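Local coordinates for Peptide/nickel transport system substrate-binding protein (Listeria monocytogenes serotype 1/2a, PDB 5KZT) that binds peptides as a bacterial solute-binding protein, probably delivering them to a transporter for uptake, at residues D118-G123 against A155-L160; L136-K139 against T145-V148; I275-K280 against A296-I301; F371-T376 against K381-I386. All blocks are in the same frame, centred on the assembly; numbering follows the deposited sequence.

Contact 1: D118-G123 against A155-L160; sequences DAIKNG and AYINSL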
# COMPACT_ATOMS: atom_id res chain seq x y z
N ASP A 118 -3.04 16.40 5.33
CA ASP A 118 -2.87 17.69 4.64
C ASP A 118 -4.18 18.19 4.01
O ASP A 118 -4.35 19.38 3.86
CB ASP A 118 -1.85 17.58 3.50
CG ASP A 118 -0.42 17.57 3.97
OD1 ASP A 118 -0.13 17.81 5.18
OD2 ASP A 118 0.47 17.37 3.08
N ALA A 119 -5.03 17.26 3.60
CA ALA A 119 -6.38 17.56 3.11
C ALA A 119 -7.30 18.21 4.16
O ALA A 119 -8.24 18.88 3.78
CB ALA A 119 -7.03 16.28 2.60
N ILE A 120 -7.02 17.99 5.46
CA ILE A 120 -7.84 18.50 6.57
C ILE A 120 -7.21 19.80 7.09
O ILE A 120 -5.98 19.93 7.16
CB ILE A 120 -7.96 17.45 7.71
CG1 ILE A 120 -8.39 16.08 7.16
CG2 ILE A 120 -8.95 17.91 8.78
CD1 ILE A 120 -9.60 16.07 6.26
N LYS A 121 -8.07 20.75 7.43
CA LYS A 121 -7.64 22.06 7.89
C LYS A 121 -6.67 21.88 9.05
O LYS A 121 -6.95 21.15 10.00
CB LYS A 121 -8.83 22.90 8.33
CG LYS A 121 -8.42 24.29 8.82
CD LYS A 121 -9.60 25.16 9.18
CE LYS A 121 -9.09 26.47 9.72
NZ LYS A 121 -10.24 27.31 10.17
N ASN A 122 -5.52 22.54 8.94
CA ASN A 122 -4.43 22.50 9.95
C ASN A 122 -3.64 21.20 10.04
O ASN A 122 -2.74 21.11 10.86
CB ASN A 122 -4.93 22.92 11.34
CG ASN A 122 -5.37 24.37 11.37
OD1 ASN A 122 -4.82 25.20 10.65
ND2 ASN A 122 -6.35 24.69 12.21
N GLY A 123 -3.98 20.18 9.25
CA GLY A 123 -3.27 18.90 9.36
C GLY A 123 -1.76 19.01 9.17
O GLY A 123 -0.99 18.49 9.98
N ALA A 155 -11.04 16.58 -4.41
CA ALA A 155 -11.93 15.73 -5.21
C ALA A 155 -12.03 14.28 -4.71
O ALA A 155 -13.05 13.65 -4.90
CB ALA A 155 -11.50 15.73 -6.65
N TYR A 156 -10.97 13.76 -4.10
CA TYR A 156 -10.90 12.36 -3.66
C TYR A 156 -11.13 12.22 -2.16
O TYR A 156 -10.80 11.18 -1.55
CB TYR A 156 -9.53 11.73 -4.04
CG TYR A 156 -8.32 12.60 -3.73
CD1 TYR A 156 -7.78 12.66 -2.46
CD2 TYR A 156 -7.72 13.36 -4.73
CE1 TYR A 156 -6.68 13.46 -2.18
CE2 TYR A 156 -6.63 14.17 -4.46
CZ TYR A 156 -6.11 14.20 -3.21
OH TYR A 156 -5.04 15.01 -2.94
N ILE A 157 -11.71 13.25 -1.54
CA ILE A 157 -11.91 13.22 -0.09
C ILE A 157 -12.69 11.99 0.39
O ILE A 157 -12.38 11.45 1.44
CB ILE A 157 -12.56 14.53 0.42
CG1 ILE A 157 -12.50 14.59 1.96
CG2 ILE A 157 -13.98 14.69 -0.08
CD1 ILE A 157 -11.11 14.66 2.54
N ASN A 158 -13.68 11.55 -0.36
CA ASN A 158 -14.44 10.36 0.05
C ASN A 158 -13.58 9.08 0.02
O ASN A 158 -13.84 8.14 0.78
CB ASN A 158 -15.69 10.20 -0.80
CG ASN A 158 -16.70 11.30 -0.58
OD1 ASN A 158 -16.55 12.17 0.31
ND2 ASN A 158 -17.74 11.30 -1.39
N SER A 159 -12.57 9.04 -0.86
CA SER A 159 -11.60 7.92 -0.87
C SER A 159 -10.72 7.94 0.39
O SER A 159 -10.39 6.88 0.96
CB SER A 159 -10.74 7.95 -2.13
OG SER A 159 -11.50 7.85 -3.32
N LEU A 160 -10.36 9.14 0.84
CA LEU A 160 -9.67 9.26 2.14
C LEU A 160 -10.56 8.78 3.27
O LEU A 160 -10.11 8.01 4.13
CB LEU A 160 -9.16 10.68 2.40
CG LEU A 160 -8.18 11.23 1.35
CD1 LEU A 160 -7.77 12.67 1.64
CD2 LEU A 160 -6.92 10.36 1.26
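Ala119 and Ile120 pack on Ile157 and Leu160, with the Tyr156 ring beside them. That ring stacks on Tyr429 and stays 5.6 Å from Ala119 CB at its CE1 edge. The contact is apolar packing between the end of a 3-10 segment with the start of a beta turn, and the first turn of a helix. Residues 118-119 end the 3-10 segment, and Ile120 to Gly123 form a type II beta turn leading into helix 123-127. On the other side, Tyr156 is the N-cap residue of helix 157-161.

The closest approach is methyl to methyl. Ala119 CB points at the helix and meets Leu160 CD1 at 3.8 Å. Leu160 CG lies anti to its carbonyl carbon (chi1 -59°), and an extended chi2 carries CD1 forward to the alanine. Ile157, three residues earlier, adds its CD1 to the same patch, 4.4 Å from Ala119 CB. That methyl also faces Ile120 CD1 at 4.3 Å, again looser than the Ala119-Leu160 touch.

All four residues are buried, and no hydrogen bond crosses between the segments. The loop is held instead from strand 145-149 and the loop after it. Ala119 and Lys121 make backbone bonds to Ser151 and Thr149, and Asp118 O accepts from Ser151 OG. Ile120 also packs on Val148, so it bridges the sheet and the helix. Asn122 sits in the turn with a positive phi of 71°, and its ND2 bonds to Glu135 O. The turn is closed by Gly123 N, which donates to Ile120 O at 2.9 Å.

Contact 2: L136-K139 against T145-V148; sequences LGIK and TLEV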
# COMPACT_ATOMS: atom_id res chain seq x y z
N LEU A 136 -7.07 20.50 14.67
CA LEU A 136 -7.41 19.82 13.42
C LEU A 136 -8.85 20.11 13.04
O LEU A 136 -9.73 20.21 13.92
CB LEU A 136 -7.21 18.31 13.58
CG LEU A 136 -7.34 17.47 12.29
CD1 LEU A 136 -6.27 17.84 11.26
CD2 LEU A 136 -7.27 15.98 12.60
N GLY A 137 -9.10 20.26 11.74
CA GLY A 137 -10.41 20.58 11.22
C GLY A 137 -11.43 19.47 11.26
O GLY A 137 -12.04 19.15 10.25
N ILE A 138 -11.61 18.86 12.43
CA ILE A 138 -12.73 17.95 12.69
C ILE A 138 -13.28 18.27 14.07
O ILE A 138 -12.51 18.39 15.03
CB ILE A 138 -12.32 16.46 12.55
CG1 ILE A 138 -13.54 15.56 12.78
CG2 ILE A 138 -11.13 16.10 13.47
CD1 ILE A 138 -13.31 14.09 12.42
N LYS A 139 -14.60 18.43 14.14
CA LYS A 139 -15.36 18.81 15.34
C LYS A 139 -16.50 17.84 15.54
O LYS A 139 -17.20 17.50 14.57
CB LYS A 139 -16.04 20.17 15.12
CG LYS A 139 -15.40 21.39 15.70
CD LYS A 139 -16.25 22.61 15.35
CE LYS A 139 -15.61 23.94 15.73
NZ LYS A 139 -14.27 24.11 15.08
N THR A 145 -22.79 13.76 15.05
CA THR A 145 -22.58 14.72 13.95
C THR A 145 -21.15 15.24 13.95
O THR A 145 -20.66 15.72 14.98
CB THR A 145 -23.55 15.91 14.06
OG1 THR A 145 -24.89 15.42 14.12
CG2 THR A 145 -23.41 16.89 12.85
N LEU A 146 -20.50 15.15 12.78
CA LEU A 146 -19.18 15.75 12.56
C LEU A 146 -19.27 16.95 11.63
O LEU A 146 -20.10 16.98 10.70
CB LEU A 146 -18.22 14.76 11.90
CG LEU A 146 -17.77 13.56 12.72
CD1 LEU A 146 -17.11 12.55 11.80
CD2 LEU A 146 -16.83 13.98 13.84
N GLU A 147 -18.41 17.94 11.90
CA GLU A 147 -18.11 18.95 10.93
C GLU A 147 -16.63 18.81 10.58
O GLU A 147 -15.77 19.00 11.45
CB GLU A 147 -18.38 20.35 11.45
CG GLU A 147 -18.30 21.40 10.35
CD GLU A 147 -18.26 22.81 10.87
OE1 GLU A 147 -17.19 23.24 11.40
OE2 GLU A 147 -19.29 23.51 10.74
N VAL A 148 -16.35 18.48 9.32
CA VAL A 148 -14.97 18.36 8.80
C VAL A 148 -14.70 19.54 7.89
O VAL A 148 -15.47 19.82 6.96
CB VAL A 148 -14.80 17.04 8.01
CG1 VAL A 148 -13.43 16.96 7.32
CG2 VAL A 148 -15.02 15.83 8.93
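Ile138 and Val148 face each other as a non-hydrogen-bonded pair in the antiparallel beta hairpin of strands 138-140 and 145-149. Lys139 and Glu147 form the next pair, a hydrogen-bonded one. Strand 138-140 is an edge strand of a four-stranded antiparallel sheet, and strand 75-79 lies beyond 145-149.

The tight side carries Ile138, Leu146 and Val148. Ile138 CG1 is anti to its backbone N (chi1 -178°), which leads CG1 over toward Leu146. There CG1 meets Leu146 CD2 at 3.8 Å, and CD1 fits against both leucine methyls. These two side chains cross at a slant, whereas Ile138 and Val148 run side by side, with CG1 4.1 Å from Val148 CG2. Helix 94-105 covers this face. Its Tyr97 and Trp101 touch Ile138, and its Ala94 touches Leu146.

The opposite face is looser and more open to solvent. Lys139 and Glu147 lie alongside each other, pointing the same way. The lysine's aliphatic chain passes the glutamate carboxylate, with Lys139 CD 4.1 Å from Glu147 OE1. The charged ends stop short of a salt bridge, as NZ and OE1 are 4.8 Å apart. Any attraction between them is therefore probably mild.

Backbone bonds join the two strands. Gly137, at the centre of an inverse gamma turn, leads into the strand and sets its carbonyl oxygen near Val148 CA. Lys139 N donates to Glu147 O. The return bond is straighter: Glu147 N reaches Lys139 O at 3.0 Å, with 164° at the hydrogen.

Contact 3: I275-K280 against A296-I301; sequences IKFNQK and AIALAI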
# COMPACT_ATOMS: atom_id res chain seq x y z
N ILE A 275 12.83 -0.14 -7.72
CA ILE A 275 14.06 -0.15 -6.95
C ILE A 275 14.16 1.19 -6.20
O ILE A 275 14.10 2.25 -6.83
CB ILE A 275 15.31 -0.29 -7.85
CG1 ILE A 275 15.21 -1.51 -8.77
CG2 ILE A 275 16.58 -0.33 -7.00
CD1 ILE A 275 15.26 -2.84 -8.07
N LYS A 276 14.34 1.13 -4.89
CA LYS A 276 14.72 2.29 -4.09
C LYS A 276 16.23 2.40 -3.89
O LYS A 276 16.89 1.43 -3.52
CB LYS A 276 14.03 2.24 -2.73
CG LYS A 276 12.52 2.41 -2.80
CD LYS A 276 11.88 2.48 -1.43
CE LYS A 276 12.10 3.82 -0.76
NZ LYS A 276 11.33 3.86 0.49
N PHE A 277 16.77 3.59 -4.10
CA PHE A 277 18.20 3.87 -3.94
C PHE A 277 18.41 4.71 -2.69
O PHE A 277 18.20 5.93 -2.72
CB PHE A 277 18.69 4.66 -5.15
CG PHE A 277 18.64 3.89 -6.45
CD1 PHE A 277 19.43 2.75 -6.63
CD2 PHE A 277 17.83 4.32 -7.50
CE1 PHE A 277 19.38 2.05 -7.83
CE2 PHE A 277 17.80 3.61 -8.70
CZ PHE A 277 18.56 2.48 -8.86
N ASN A 278 18.84 4.09 -1.59
CA ASN A 278 19.11 4.84 -0.37
C ASN A 278 20.42 5.59 -0.51
O ASN A 278 21.48 4.98 -0.68
CB ASN A 278 19.17 3.95 0.87
CG ASN A 278 19.28 4.75 2.16
OD1 ASN A 278 18.98 5.95 2.19
ND2 ASN A 278 19.74 4.09 3.22
N GLN A 279 20.33 6.90 -0.39
CA GLN A 279 21.50 7.77 -0.54
C GLN A 279 22.28 8.01 0.74
O GLN A 279 23.40 8.56 0.68
CB GLN A 279 21.07 9.10 -1.14
CG GLN A 279 20.29 8.93 -2.43
CD GLN A 279 20.14 10.21 -3.22
OE1 GLN A 279 20.93 11.15 -3.07
NE2 GLN A 279 19.13 10.26 -4.09
N LYS A 280 21.73 7.64 1.89
CA LYS A 280 22.39 7.88 3.18
C LYS A 280 22.00 6.82 4.19
O LYS A 280 20.81 6.61 4.43
CB LYS A 280 22.01 9.25 3.72
CG LYS A 280 22.69 9.59 5.04
CD LYS A 280 22.55 11.07 5.37
CE LYS A 280 23.48 11.93 4.54
NZ LYS A 280 23.68 13.25 5.21
N ALA A 296 23.37 3.63 -13.44
CA ALA A 296 24.01 2.38 -13.88
C ALA A 296 23.18 1.17 -13.47
O ALA A 296 22.86 0.32 -14.32
CB ALA A 296 25.40 2.27 -13.30
N ILE A 297 22.82 1.10 -12.19
CA ILE A 297 21.98 0.01 -11.67
C ILE A 297 20.61 0.03 -12.39
O ILE A 297 20.12 -1.01 -12.83
CB ILE A 297 21.76 0.14 -10.13
CG1 ILE A 297 23.09 0.02 -9.36
CG2 ILE A 297 20.73 -0.86 -9.61
CD1 ILE A 297 23.84 -1.26 -9.50
N ALA A 298 20.03 1.23 -12.52
CA ALA A 298 18.68 1.37 -13.07
C ALA A 298 18.55 0.82 -14.48
O ALA A 298 17.60 0.09 -14.77
CB ALA A 298 18.24 2.83 -13.07
N LEU A 299 19.50 1.19 -15.33
CA LEU A 299 19.44 0.87 -16.74
C LEU A 299 19.99 -0.50 -17.08
O LEU A 299 19.90 -0.92 -18.24
CB LEU A 299 20.15 1.95 -17.55
CG LEU A 299 19.64 3.38 -17.42
CD1 LEU A 299 20.47 4.26 -18.34
CD2 LEU A 299 18.17 3.51 -17.75
N ALA A 300 20.52 -1.23 -16.10
CA ALA A 300 21.19 -2.50 -16.35
C ALA A 300 20.29 -3.71 -16.11
O ALA A 300 20.78 -4.84 -16.14
CB ALA A 300 22.46 -2.61 -15.51
N ILE A 301 18.99 -3.50 -15.87
CA ILE A 301 18.06 -4.60 -15.58
C ILE A 301 17.09 -4.81 -16.74
O ILE A 301 16.26 -3.94 -17.05
CB ILE A 301 17.31 -4.38 -14.25
CG1 ILE A 301 18.32 -4.29 -13.09
CG2 ILE A 301 16.33 -5.52 -13.97
CD1 ILE A 301 17.77 -3.76 -11.78
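Phe277 meets Ile297 edge-on. Its CE1 is 3.7 Å from Ile297 CG2, which lies in the plane of the ring. Further round the rim, CZ is 4.2 Å from Ala298 CB. The Phe277 and Ile297 side chains point in opposing directions as they pass. Ile297 CG2 is anti to its backbone N, which places this short branch, and not CG1, against the ring.

Around the ring, other side chains close in. Ile275, two residues back on the same strand, lays CG2 over one ring face, 3.7 Å above the plane and offset toward the rim. Phe288 also meets the ring, with the planes at about 45°. After the strand ends at Phe277, Asn278 makes an Asx turn: Lys280 N donates to Asn278 OD1 at 3.2 Å, approaching from above the amide plane. Gln416 NE2 bonds to the same oxygen.

No hydrogen bond crosses this buried contact. It packs the end of strand 264-277 against helix 291-299. Ile275 and Ile297 both rest on Phe420 of strand 420-425, next in the sheet. Leu390 of helix 377-393 also touches Ile297, and helix 348-362 packs against Ala296 through Trp355.

Contact 4: F371-T376 against K381-I386; sequences FTSDDT and KSSEFI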
# COMPACT_ATOMS: atom_id res chain seq x y z
N PHE A 371 21.32 -5.78 -1.63
CA PHE A 371 19.98 -5.62 -2.18
C PHE A 371 18.97 -6.27 -1.21
O PHE A 371 19.06 -7.47 -0.95
CB PHE A 371 19.91 -6.29 -3.55
CG PHE A 371 18.62 -6.05 -4.26
CD1 PHE A 371 18.23 -4.76 -4.60
CD2 PHE A 371 17.78 -7.11 -4.59
CE1 PHE A 371 17.02 -4.54 -5.26
CE2 PHE A 371 16.57 -6.89 -5.23
CZ PHE A 371 16.19 -5.60 -5.57
N THR A 372 18.03 -5.48 -0.70
CA THR A 372 16.98 -6.02 0.17
C THR A 372 15.67 -6.33 -0.57
O THR A 372 15.13 -5.49 -1.29
CB THR A 372 16.70 -5.09 1.36
OG1 THR A 372 17.88 -4.96 2.15
CG2 THR A 372 15.61 -5.65 2.25
N SER A 373 15.15 -7.54 -0.36
CA SER A 373 13.82 -7.93 -0.79
C SER A 373 13.17 -8.85 0.27
O SER A 373 13.71 -9.03 1.38
CB SER A 373 13.87 -8.59 -2.17
OG SER A 373 12.56 -8.63 -2.76
N ASP A 374 12.01 -9.42 -0.06
CA ASP A 374 11.25 -10.25 0.88
C ASP A 374 11.76 -11.69 0.91
O ASP A 374 12.70 -12.02 0.18
CB ASP A 374 9.76 -10.15 0.57
CG ASP A 374 9.22 -8.75 0.78
OD1 ASP A 374 9.70 -8.05 1.72
OD2 ASP A 374 8.34 -8.32 0.01
N ASP A 375 11.15 -12.53 1.75
CA ASP A 375 11.63 -13.89 2.01
C ASP A 375 10.74 -15.00 1.42
O ASP A 375 10.79 -16.14 1.88
CB ASP A 375 11.84 -14.10 3.52
CG ASP A 375 10.54 -14.01 4.35
OD1 ASP A 375 9.48 -13.61 3.84
OD2 ASP A 375 10.59 -14.33 5.54
N THR A 376 9.93 -14.68 0.42
CA THR A 376 9.16 -15.71 -0.29
C THR A 376 10.08 -16.39 -1.31
O THR A 376 11.15 -15.87 -1.66
CB THR A 376 7.93 -15.12 -1.00
OG1 THR A 376 8.35 -14.13 -1.95
CG2 THR A 376 6.98 -14.48 0.00
N LYS A 381 13.96 -15.80 -5.99
CA LYS A 381 14.15 -15.88 -7.44
C LYS A 381 14.38 -14.48 -8.08
O LYS A 381 15.27 -14.30 -8.93
CB LYS A 381 12.93 -16.53 -8.09
CG LYS A 381 13.10 -16.87 -9.55
CD LYS A 381 11.81 -17.38 -10.14
CE LYS A 381 11.98 -17.66 -11.61
NZ LYS A 381 12.95 -18.75 -11.87
N SER A 382 13.57 -13.52 -7.65
CA SER A 382 13.67 -12.15 -8.11
C SER A 382 15.04 -11.57 -7.82
O SER A 382 15.70 -11.04 -8.71
CB SER A 382 12.59 -11.29 -7.46
OG SER A 382 12.87 -9.92 -7.60
N SER A 383 15.46 -11.68 -6.57
CA SER A 383 16.76 -11.17 -6.12
C SER A 383 17.95 -11.81 -6.85
O SER A 383 18.90 -11.11 -7.22
CB SER A 383 16.90 -11.37 -4.63
OG SER A 383 16.01 -10.48 -3.95
N GLU A 384 17.89 -13.12 -7.03
CA GLU A 384 18.94 -13.85 -7.78
C GLU A 384 19.00 -13.39 -9.25
O GLU A 384 20.09 -13.24 -9.81
CB GLU A 384 18.77 -15.38 -7.65
CG GLU A 384 19.39 -15.96 -6.36
CD GLU A 384 18.89 -17.35 -5.94
OE1 GLU A 384 19.62 -18.04 -5.20
OE2 GLU A 384 17.77 -17.76 -6.31
N PHE A 385 17.84 -13.11 -9.85
CA PHE A 385 17.78 -12.56 -11.22
C PHE A 385 18.42 -11.17 -11.31
O PHE A 385 19.21 -10.91 -12.21
CB PHE A 385 16.32 -12.50 -11.71
CG PHE A 385 16.17 -12.08 -13.15
CD1 PHE A 385 16.13 -10.72 -13.49
CD2 PHE A 385 16.02 -13.02 -14.16
CE1 PHE A 385 15.97 -10.32 -14.80
CE2 PHE A 385 15.85 -12.63 -15.48
CZ PHE A 385 15.84 -11.27 -15.80
N ILE A 386 18.06 -10.28 -10.38
CA ILE A 386 18.60 -8.93 -10.36
C ILE A 386 20.11 -8.95 -10.08
O ILE A 386 20.88 -8.26 -10.75
CB ILE A 386 17.84 -8.03 -9.36
CG1 ILE A 386 16.44 -7.76 -9.91
CG2 ILE A 386 18.53 -6.70 -9.15
CD1 ILE A 386 15.46 -7.32 -8.87
O HOH W 1 17.61 -9.54 -2.21
O HOH W 2 13.56 -9.16 -5.22
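Phe371 reaches from its strand to Ser383 and Ile386 on the helix that follows. CB points at the helix, and CG is anti to the backbone N (chi1 -174°), which directs the ring toward Ser383 and Ile386. CD2 comes first and lies 3.9 Å from Ser383 OG, which sits at the ring edge near its plane. CE2 is shared between that hydroxyl and Ile386 CD1. At the tip, CZ is 3.8 Å from Ile386 CD1. Ile386 CG2 lies over one face of the ring, and the two side chains cross at about a right angle. Phe420 meets the ring edge-to-face.

Strand 367-374, helix 377-393 and strand 397-404 make a beta-alpha-beta unit, with the two strands parallel. The axes of segments 371-374 and 381-386 run nearly antiparallel, at 156°, with a closest approach of 8.9 Å.

The next pair along is polar. Ser373 CB touches Ser383 OG at 3.4 Å, but no direct hydrogen bond joins the segments. Water fills that role. One water bonds to Ser373 OG at 2.7 Å, to Ser382 OG at 2.6 Å and to Ser383 OG at 3.1 Å. A second donates to Phe371 O and lies unusually close to Ser383 OG, a less certain link. Asn403 ND2 also bonds to Ser383 OG, so this buried hydroxyl has several partners.

The strand end faces the ligand. Asp374 OD2 bonds to the backbone of the bound peptide, while OD1 makes a salt bridge with Arg409. Thr376 OG1 caps the helix at Ala379 N, and Ser382 packs on a basic side chain of the peptide.

From the N terminus, residues 118-123 open the loop that contact 1 closes at 155-160. Contact 2 is nested inside it, where the hairpin 136-139 and 145-148 folds back on itself. The two touch: Lys121 O probably accepts a hydrogen bond from Gly137 N at 2.9 Å. Together they tie a sheet edge to helix 157-161. Contacts 3 and 4 follow in series, each closing its own loop. Both reach the large mixed sheet, and they join where Ile275 CD1 meets Phe371 CE1 and Ile301 meets Ile386. Contacts 2 and 4 lie on opposite sides of the chain's centre, their own centres about 45 Å apart.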